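Local coordinates for protein (S)-2-haloacid dehalogenase 4A (PDB 2NO4) that hydrolyses small (S)-2-haloalkanoic acids to the corresponding (R)-2-hydroxyalkanoic acids, releasing halide and inverting the configuration of the carbon attacked, at residues Leu26-Ala31 / Ser99-Leu104; Ser30-Asn35 / Ala45-Trp50. One frame throughout, in Å; residues are numbered along the deposited sequence.

Contact 1. Residues Leu26-Ala31 / Ser99-Leu104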
ATOM      1  N   LEU B  26     -14.278  -0.355 -14.086  1.00 23.86           N
ATOM      2  CA  LEU B  26     -14.221   1.111 -14.117  1.00 24.59           C
ATOM      3  C   LEU B  26     -12.770   1.551 -14.261  1.00 26.42           C
ATOM      4  O   LEU B  26     -11.885   1.047 -13.577  1.00 26.76           O
ATOM      5  CB  LEU B  26     -14.798   1.700 -12.828  1.00 23.96           C
ATOM      6  CG  LEU B  26     -16.269   1.358 -12.566  1.00 24.41           C
ATOM      7  CD1 LEU B  26     -16.751   1.920 -11.223  1.00 25.47           C
ATOM      8  CD2 LEU B  26     -17.103   1.916 -13.731  1.00 23.48           C
ATOM      9  N   ASP B  27     -12.557   2.537 -15.115  1.00 27.67           N
ATOM     10  CA  ASP B  27     -11.209   2.976 -15.482  1.00 30.16           C
ATOM     11  C   ASP B  27     -10.706   4.065 -14.514  1.00 29.07           C
ATOM     12  O   ASP B  27     -11.090   5.217 -14.646  1.00 30.73           O
ATOM     13  CB  ASP B  27     -11.258   3.488 -16.919  1.00 30.97           C
ATOM     14  CG  ASP B  27      -9.910   3.793 -17.474  1.00 32.44           C
ATOM     15  OD1 ASP B  27      -8.947   4.024 -16.710  1.00 32.89           O
ATOM     16  OD2 ASP B  27      -9.822   3.798 -18.708  1.00 36.47           O
ATOM     17  N   VAL B  28      -9.889   3.696 -13.534  1.00 31.46           N
ATOM     18  CA  VAL B  28      -9.469   4.688 -12.510  1.00 35.78           C
ATOM     19  C   VAL B  28      -8.716   5.923 -13.124  1.00 38.56           C
ATOM     20  O   VAL B  28      -8.806   7.045 -12.590  1.00 39.28           O
ATOM     21  CB  VAL B  28      -8.730   4.062 -11.235  1.00 35.63           C
ATOM     22  CG1 VAL B  28      -9.640   3.067 -10.485  1.00 35.09           C
ATOM     23  CG2 VAL B  28      -7.380   3.388 -11.573  1.00 37.71           C
ATOM     24  N   HIS B  29      -8.057   5.713 -14.270  1.00 39.19           N
ATOM     25  CA  HIS B  29      -7.344   6.775 -15.021  1.00 38.35           C
ATOM     26  C   HIS B  29      -8.207   7.906 -15.620  1.00 38.16           C
ATOM     27  O   HIS B  29      -7.727   9.005 -15.812  1.00 37.80           O
ATOM     28  CB  HIS B  29      -6.468   6.179 -16.123  1.00 36.50           C
ATOM     29  CG  HIS B  29      -5.731   4.946 -15.711  1.00 38.25           C
ATOM     30  ND1 HIS B  29      -6.052   3.696 -16.192  1.00 39.95           N
ATOM     31  CD2 HIS B  29      -4.683   4.764 -14.874  1.00 40.15           C
ATOM     32  CE1 HIS B  29      -5.235   2.794 -15.668  1.00 40.26           C
ATOM     33  NE2 HIS B  29      -4.403   3.415 -14.852  1.00 40.72           N
ATOM     34  N   SER B  30      -9.472   7.636 -15.905  1.00 38.54           N
ATOM     35  CA  SER B  30     -10.354   8.617 -16.523  1.00 37.42           C
ATOM     36  C   SER B  30     -10.651   9.867 -15.665  1.00 37.90           C
ATOM     37  O   SER B  30     -10.955  10.940 -16.223  1.00 36.96           O
ATOM     38  CB  SER B  30     -11.675   7.950 -16.964  1.00 38.49           C
ATOM     39  OG  SER B  30     -12.390   7.450 -15.843  1.00 37.90           O
ATOM     40  N   ALA B  31     -10.582   9.749 -14.325  1.00 36.68           N
ATOM     41  CA  ALA B  31     -10.910  10.910 -13.486  1.00 34.69           C
ATOM     42  C   ALA B  31      -9.922  12.052 -13.775  1.00 33.57           C
ATOM     43  O   ALA B  31     -10.359  13.204 -14.073  1.00 33.82           O
ATOM     44  CB  ALA B  31     -10.992  10.560 -11.965  1.00 35.07           C
ATOM     45  N   SER B  99     -15.932  14.723  -8.598  1.00 27.43           N
ATOM     46  CA  SER B  99     -17.131  14.518  -9.432  1.00 28.55           C
ATOM     47  C   SER B  99     -16.860  13.555 -10.555  1.00 29.19           C
ATOM     48  O   SER B  99     -17.702  12.735 -10.870  1.00 25.21           O
ATOM     49  CB  SER B  99     -17.644  15.818 -10.057  1.00 31.39           C
ATOM     50  OG  SER B  99     -17.941  16.710  -9.028  1.00 37.29           O
ATOM     51  N   ALA B 100     -15.676  13.652 -11.154  1.00 27.51           N
ATOM     52  CA  ALA B 100     -15.303  12.738 -12.213  1.00 28.55           C
ATOM     53  C   ALA B 100     -15.163  11.316 -11.686  1.00 27.91           C
ATOM     54  O   ALA B 100     -15.536  10.365 -12.353  1.00 31.57           O
ATOM     55  CB  ALA B 100     -14.020  13.221 -12.901  1.00 26.35           C
ATOM     56  N   TYR B 101     -14.667  11.168 -10.465  1.00 29.94           N
ATOM     57  CA  TYR B 101     -14.483   9.867  -9.868  1.00 29.19           C
ATOM     58  C   TYR B 101     -15.834   9.227  -9.570  1.00 31.90           C
ATOM     59  O   TYR B 101     -16.016   8.009  -9.684  1.00 29.92           O
ATOM     60  CB  TYR B 101     -13.652   9.970  -8.564  1.00 28.67           C
ATOM     61  CG  TYR B 101     -12.904   8.675  -8.290  1.00 29.32           C
ATOM     62  CD1 TYR B 101     -11.565   8.527  -8.688  1.00 27.69           C
ATOM     63  CD2 TYR B 101     -13.547   7.572  -7.690  1.00 25.64           C
ATOM     64  CE1 TYR B 101     -10.883   7.341  -8.468  1.00 26.12           C
ATOM     65  CE2 TYR B 101     -12.873   6.380  -7.489  1.00 25.63           C
ATOM     66  CZ  TYR B 101     -11.540   6.285  -7.883  1.00 26.66           C
ATOM     67  OH  TYR B 101     -10.868   5.129  -7.674  1.00 29.35           O
ATOM     68  N   LYS B 102     -16.793  10.067  -9.189  1.00 35.25           N
ATOM     69  CA  LYS B 102     -18.115   9.589  -8.801  1.00 38.67           C
ATOM     70  C   LYS B 102     -18.772   8.943 -10.003  1.00 39.02           C
ATOM     71  O   LYS B 102     -19.571   8.034  -9.847  1.00 42.81           O
ATOM     72  CB  LYS B 102     -18.970  10.739  -8.242  1.00 39.66           C
ATOM     73  CG  LYS B 102     -20.014  10.250  -7.276  1.00 42.97           C
ATOM     74  CD  LYS B 102     -20.713  11.365  -6.526  1.00 44.40           C
ATOM     75  CE  LYS B 102     -21.986  10.780  -5.939  1.00 47.12           C
ATOM     76  NZ  LYS B 102     -22.810  11.760  -5.174  1.00 47.61           N
ATOM     77  N   GLU B 103     -18.401   9.389 -11.200  1.00 38.67           N
ATOM     78  CA  GLU B 103     -18.877   8.794 -12.441  1.00 42.67           C
ATOM     79  C   GLU B 103     -17.757   8.350 -13.406  1.00 39.91           C
ATOM     80  O   GLU B 103     -17.711   8.737 -14.585  1.00 38.58           O
ATOM     81  CB  GLU B 103     -19.892   9.727 -13.093  1.00 43.66           C
ATOM     82  CG  GLU B 103     -21.062   9.999 -12.098  1.00 48.48           C
ATOM     83  CD  GLU B 103     -22.288  10.680 -12.700  1.00 50.31           C
ATOM     84  OE1 GLU B 103     -22.248  11.127 -13.890  1.00 52.69           O
ATOM     85  OE2 GLU B 103     -23.303  10.741 -11.954  1.00 52.86           O
ATOM     86  N   LEU B 104     -16.855   7.523 -12.874  1.00 40.18           N
ATOM     87  CA  LEU B 104     -15.764   6.908 -13.656  1.00 38.59           C
ATOM     88  C   LEU B 104     -16.286   6.137 -14.853  1.00 37.21           C
ATOM     89  O   LEU B 104     -17.238   5.369 -14.719  1.00 37.06           O
ATOM     90  CB  LEU B 104     -14.991   5.903 -12.797  1.00 35.53           C
ATOM     91  CG  LEU B 104     -13.869   6.253 -11.865  1.00 35.45           C
ATOM     92  CD1 LEU B 104     -13.150   4.938 -11.581  1.00 31.57           C
ATOM     93  CD2 LEU B 104     -12.865   7.318 -12.420  1.00 32.63           C
TER

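Contact 2. Residues Ser30-Asn35 / Ala45-Trp50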
ATOM      1  N   SER B  30      -9.472   7.636 -15.905  1.00 38.54           N
ATOM      2  CA  SER B  30     -10.354   8.617 -16.523  1.00 37.42           C
ATOM      3  C   SER B  30     -10.651   9.867 -15.665  1.00 37.90           C
ATOM      4  O   SER B  30     -10.955  10.940 -16.223  1.00 36.96           O
ATOM      5  CB  SER B  30     -11.675   7.950 -16.964  1.00 38.49           C
ATOM      6  OG  SER B  30     -12.390   7.450 -15.843  1.00 37.90           O
ATOM      7  N   ALA B  31     -10.582   9.749 -14.325  1.00 36.68           N
ATOM      8  CA  ALA B  31     -10.910  10.910 -13.486  1.00 34.69           C
ATOM      9  C   ALA B  31      -9.922  12.052 -13.775  1.00 33.57           C
ATOM     10  O   ALA B  31     -10.359  13.204 -14.073  1.00 33.82           O
ATOM     11  CB  ALA B  31     -10.992  10.560 -11.965  1.00 35.07           C
ATOM     12  N   VAL B  32      -8.616  11.740 -13.773  1.00 32.69           N
ATOM     13  CA  VAL B  32      -7.605  12.772 -14.161  1.00 29.28           C
ATOM     14  C   VAL B  32      -7.539  12.986 -15.679  1.00 31.30           C
ATOM     15  O   VAL B  32      -7.436  14.122 -16.089  1.00 31.91           O
ATOM     16  CB  VAL B  32      -6.157  12.581 -13.491  1.00 26.72           C
ATOM     17  CG1 VAL B  32      -5.221  13.749 -13.822  1.00 25.01           C
ATOM     18  CG2 VAL B  32      -6.268  12.500 -11.946  1.00 22.71           C
ATOM     19  N   MET B  33      -7.613  11.930 -16.494  1.00 33.51           N
ATOM     20  CA  MET B  33      -7.429  12.050 -17.947  1.00 38.42           C
ATOM     21  C   MET B  33      -8.402  13.049 -18.561  1.00 38.84           C
ATOM     22  O   MET B  33      -8.017  13.877 -19.384  1.00 40.34           O
ATOM     23  CB  MET B  33      -7.582  10.677 -18.597  0.60 39.55           C
ATOM     24  CG  MET B  33      -6.660  10.375 -19.791  0.60 41.94           C
ATOM     25  SD  MET B  33      -6.688   8.583 -20.171  0.60 42.73           S
ATOM     26  CE  MET B  33      -5.364   7.970 -19.113  0.60 41.49           C
ATOM     27  N   ARG B  34      -9.650  13.003 -18.126  1.00 39.37           N
ATOM     28  CA  ARG B  34     -10.665  13.920 -18.604  1.00 42.96           C
ATOM     29  C   ARG B  34     -10.472  15.375 -18.149  1.00 39.31           C
ATOM     30  O   ARG B  34     -11.094  16.269 -18.694  1.00 39.64           O
ATOM     31  CB  ARG B  34     -12.051  13.381 -18.240  1.00 46.28           C
ATOM     32  CG  ARG B  34     -12.302  12.007 -18.930  1.00 51.01           C
ATOM     33  CD  ARG B  34     -13.787  11.628 -19.089  1.00 53.23           C
ATOM     34  NE  ARG B  34     -14.408  11.117 -17.859  1.00 58.72           N
ATOM     35  CZ  ARG B  34     -15.132  11.845 -17.006  1.00 60.68           C
ATOM     36  NH1 ARG B  34     -15.327  13.145 -17.229  1.00 61.32           N
ATOM     37  NH2 ARG B  34     -15.656  11.271 -15.912  1.00 61.47           N
ATOM     38  N   ASN B  35      -9.603  15.601 -17.165  1.00 34.45           N
ATOM     39  CA  ASN B  35      -9.372  16.923 -16.591  1.00 32.42           C
ATOM     40  C   ASN B  35      -7.884  17.268 -16.632  1.00 29.03           C
ATOM     41  O   ASN B  35      -7.409  18.084 -15.857  1.00 27.28           O
ATOM     42  CB  ASN B  35      -9.847  16.949 -15.138  1.00 34.69           C
ATOM     43  CG  ASN B  35     -11.348  16.782 -15.012  1.00 40.10           C
ATOM     44  OD1 ASN B  35     -12.099  17.759 -15.117  1.00 40.49           O
ATOM     45  ND2 ASN B  35     -11.800  15.536 -14.769  1.00 41.01           N
ATOM     46  N   ALA B  45       1.445  11.970 -13.089  1.00 21.05           N
ATOM     47  CA  ALA B  45       2.085  11.707 -11.816  1.00 22.67           C
ATOM     48  C   ALA B  45       1.083  11.904 -10.648  1.00 24.17           C
ATOM     49  O   ALA B  45       1.069  11.104  -9.688  1.00 23.20           O
ATOM     50  CB  ALA B  45       3.361  12.579 -11.649  1.00 22.24           C
ATOM     51  N   LEU B  46       0.241  12.938 -10.757  1.00 22.49           N
ATOM     52  CA  LEU B  46      -0.856  13.179  -9.803  1.00 22.41           C
ATOM     53  C   LEU B  46      -1.821  11.988  -9.749  1.00 22.35           C
ATOM     54  O   LEU B  46      -2.131  11.491  -8.673  1.00 22.09           O
ATOM     55  CB  LEU B  46      -1.684  14.413 -10.177  1.00 24.09           C
ATOM     56  CG  LEU B  46      -2.858  14.693  -9.209  1.00 23.36           C
ATOM     57  CD1 LEU B  46      -2.383  15.572  -8.073  1.00 25.87           C
ATOM     58  CD2 LEU B  46      -3.991  15.376  -9.922  1.00 20.64           C
ATOM     59  N   SER B  47      -2.277  11.559 -10.924  1.00 22.64           N
ATOM     60  CA  SER B  47      -3.160  10.400 -11.051  1.00 22.79           C
ATOM     61  C   SER B  47      -2.580   9.149 -10.376  1.00 23.97           C
ATOM     62  O   SER B  47      -3.297   8.460  -9.660  1.00 22.89           O
ATOM     63  CB  SER B  47      -3.469  10.133 -12.521  1.00 25.20           C
ATOM     64  OG  SER B  47      -4.498   9.167 -12.632  1.00 26.94           O
ATOM     65  N   MET B  48      -1.300   8.854 -10.626  1.00 23.92           N
ATOM     66  CA  MET B  48      -0.637   7.707 -10.008  1.00 26.87           C
ATOM     67  C   MET B  48      -0.545   7.823  -8.476  1.00 23.28           C
ATOM     68  O   MET B  48      -0.751   6.846  -7.766  1.00 21.70           O
ATOM     69  CB  MET B  48       0.752   7.514 -10.572  1.00 27.12           C
ATOM     70  CG  MET B  48       0.781   7.210 -12.069  1.00 32.88           C
ATOM     71  SD  MET B  48       2.532   7.123 -12.653  1.00 37.04           S
ATOM     72  CE  MET B  48       3.108   5.859 -11.516  1.00 34.43           C
ATOM     73  N   LEU B  49      -0.213   9.001  -7.969  1.00 23.10           N
ATOM     74  CA  LEU B  49      -0.131   9.190  -6.504  1.00 22.24           C
ATOM     75  C   LEU B  49      -1.497   9.093  -5.837  1.00 21.84           C
ATOM     76  O   LEU B  49      -1.597   8.484  -4.766  1.00 23.29           O
ATOM     77  CB  LEU B  49       0.519  10.525  -6.137  1.00 21.46           C
ATOM     78  CG  LEU B  49       0.753  10.806  -4.643  1.00 23.96           C
ATOM     79  CD1 LEU B  49       1.635   9.765  -3.917  1.00 21.50           C
ATOM     80  CD2 LEU B  49       1.399  12.188  -4.553  1.00 22.57           C
ATOM     81  N   TRP B  50      -2.520   9.705  -6.449  1.00 20.08           N
ATOM     82  CA  TRP B  50      -3.884   9.604  -5.932  1.00 22.18           C
ATOM     83  C   TRP B  50      -4.262   8.119  -5.734  1.00 23.62           C
ATOM     84  O   TRP B  50      -4.702   7.703  -4.657  1.00 23.67           O
ATOM     85  CB  TRP B  50      -4.849  10.271  -6.899  1.00 21.67           C
ATOM     86  CG  TRP B  50      -6.308  10.347  -6.462  1.00 21.98           C
ATOM     87  CD1 TRP B  50      -6.847  10.024  -5.258  1.00 21.02           C
ATOM     88  CD2 TRP B  50      -7.365  10.825  -7.275  1.00 20.88           C
ATOM     89  NE1 TRP B  50      -8.217  10.259  -5.280  1.00 20.26           N
ATOM     90  CE2 TRP B  50      -8.542  10.788  -6.504  1.00 21.62           C
ATOM     91  CE3 TRP B  50      -7.420  11.322  -8.592  1.00 22.70           C
ATOM     92  CZ2 TRP B  50      -9.788  11.184  -7.021  1.00 20.23           C
ATOM     93  CZ3 TRP B  50      -8.678  11.741  -9.106  1.00 22.26           C
ATOM     94  CH2 TRP B  50      -9.826  11.671  -8.303  1.00 21.07           C
TER
HETATM   95  O   HOH W   1      -7.412   9.360 -12.347  1.00 33.63           O

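Contact 1. Residues Leu26-Ala31 / Ser99-Leu104
The backbones of Leu26-Ala31 and Ser99-Leu104 come closest at Ala31 and Ala100, whose CA atoms are 4.9 Å apart, and part slightly to 6.0 Å between the CA atoms of Leu26 and Leu104. Leu104 carries most of the contact. Its CD1 rests on Leu26 CB and on Val28 CA. Its CD2 lies 3.8 Å from Ala31 CB and 3.5 Å from Ser30 OG. Both methyls therefore sit against the type I turn from Asp27 to Ser30. Asp27 O is gripped by Ser30 N and by Ser30 OG, the latter at 2.8 Å in the carbonyl plane. Ser30 OG sits between its backbone N and carbonyl carbon (chi1 63°), where it reaches Asp27 O. Leu104 CG also lies over the centre of the Tyr101 ring, 4.3 Å above its plane. The ring meets Ala31 CB obliquely through CD1. Its OH passes Val28 CG1 at 3.7 Å and is hydrogen-bonded to Gln54. The packing joins the turn leading into helix 30-33 to the last turn of helix 90-102 and the residues just after it. Leu26-Ala31 leads from strand 16-19 of the Rossmann-like HAD core into the helical cap; Ser99-Leu104 leads back out, beside helix 132-141.

Contact 2. Residues Ser30-Asn35 / Ala45-Trp50
The Trp50 indole meets Val32 at its edge: Val32 CG2 lies near the ring plane, 3.7 Å from Trp50 CE3. Ala31 CB approaches the same six-membered ring obliquely, 3.9 Å from Trp50 CZ3. The Tyr101 ring also meets the indole, with the two planes at about 50°. Helix 70-84 brings Ala77 and Leu78 against Trp50 and takes its NE1 proton at the carbonyl of Thr74. The indole is thus fixed by a hydrogen bond on its five-membered ring, while its six-membered ring reaches helix 30-33.

Val32 supplies the largest buried surface here. Its CG2 stands anti to the carbonyl carbon and beside the backbone N. This places the methyl among three residues of helix 43-63. Besides Trp50, it touches Ser47 CB at 3.7 Å and, more loosely, Leu46 CD2 at 4.2 Å. The Val32 and Trp50 side chains run past each other in opposite directions. The backbones are nearest at Val32 and Ser47, with 5.9 Å between their CA atoms.

A water bridges the two helices. It accepts from Val32 N at 3.0 Å and is hydrogen-bonded to Ser47 OG at 2.9 Å. Farther along, Asn35 ND2 donates to Ala31 O at 2.8 Å, nearly in line with the carbonyl. The bond lies close to the Asn35 amide plane, and Asn35 OD1 accepts from Arg96 of helix 90-102.

Direct contact between the segments, both in the helical cap of this HAD-superfamily enzyme, is therefore apolar, made by methyls, a serine CB and an aromatic ring. The buried amide of Val32, near the start of its short helix, is satisfied by the water. That water gives the helix pair a polar link alongside its hydrophobic packing.

Contacts 1 and 2 share Ser30 and Ala31, with centres 9 Å apart. Helix 30-33 is wedged between helices 90-102 and 43-63. The two outer helices also touch directly: Tyr101 CD1 of contact 1 lies 3.6 Å from Trp50 CZ2 of contact 2. Ala100 CB lies 3.7 Å from Asn35 ND2. Contact 1 lies nearer the substrate site. The Tyr101 side chain is about 4 Å from that of Tyr22, and the Val28 side chain about 4 Å from that of Arg51, both binders of the (S)-2-haloacid. Contact 2 lies farther back: the Trp50 side chain is about 5 Å from that of its sequence neighbour Arg51, and that of Ala31 about 9 Å from that of Tyr22.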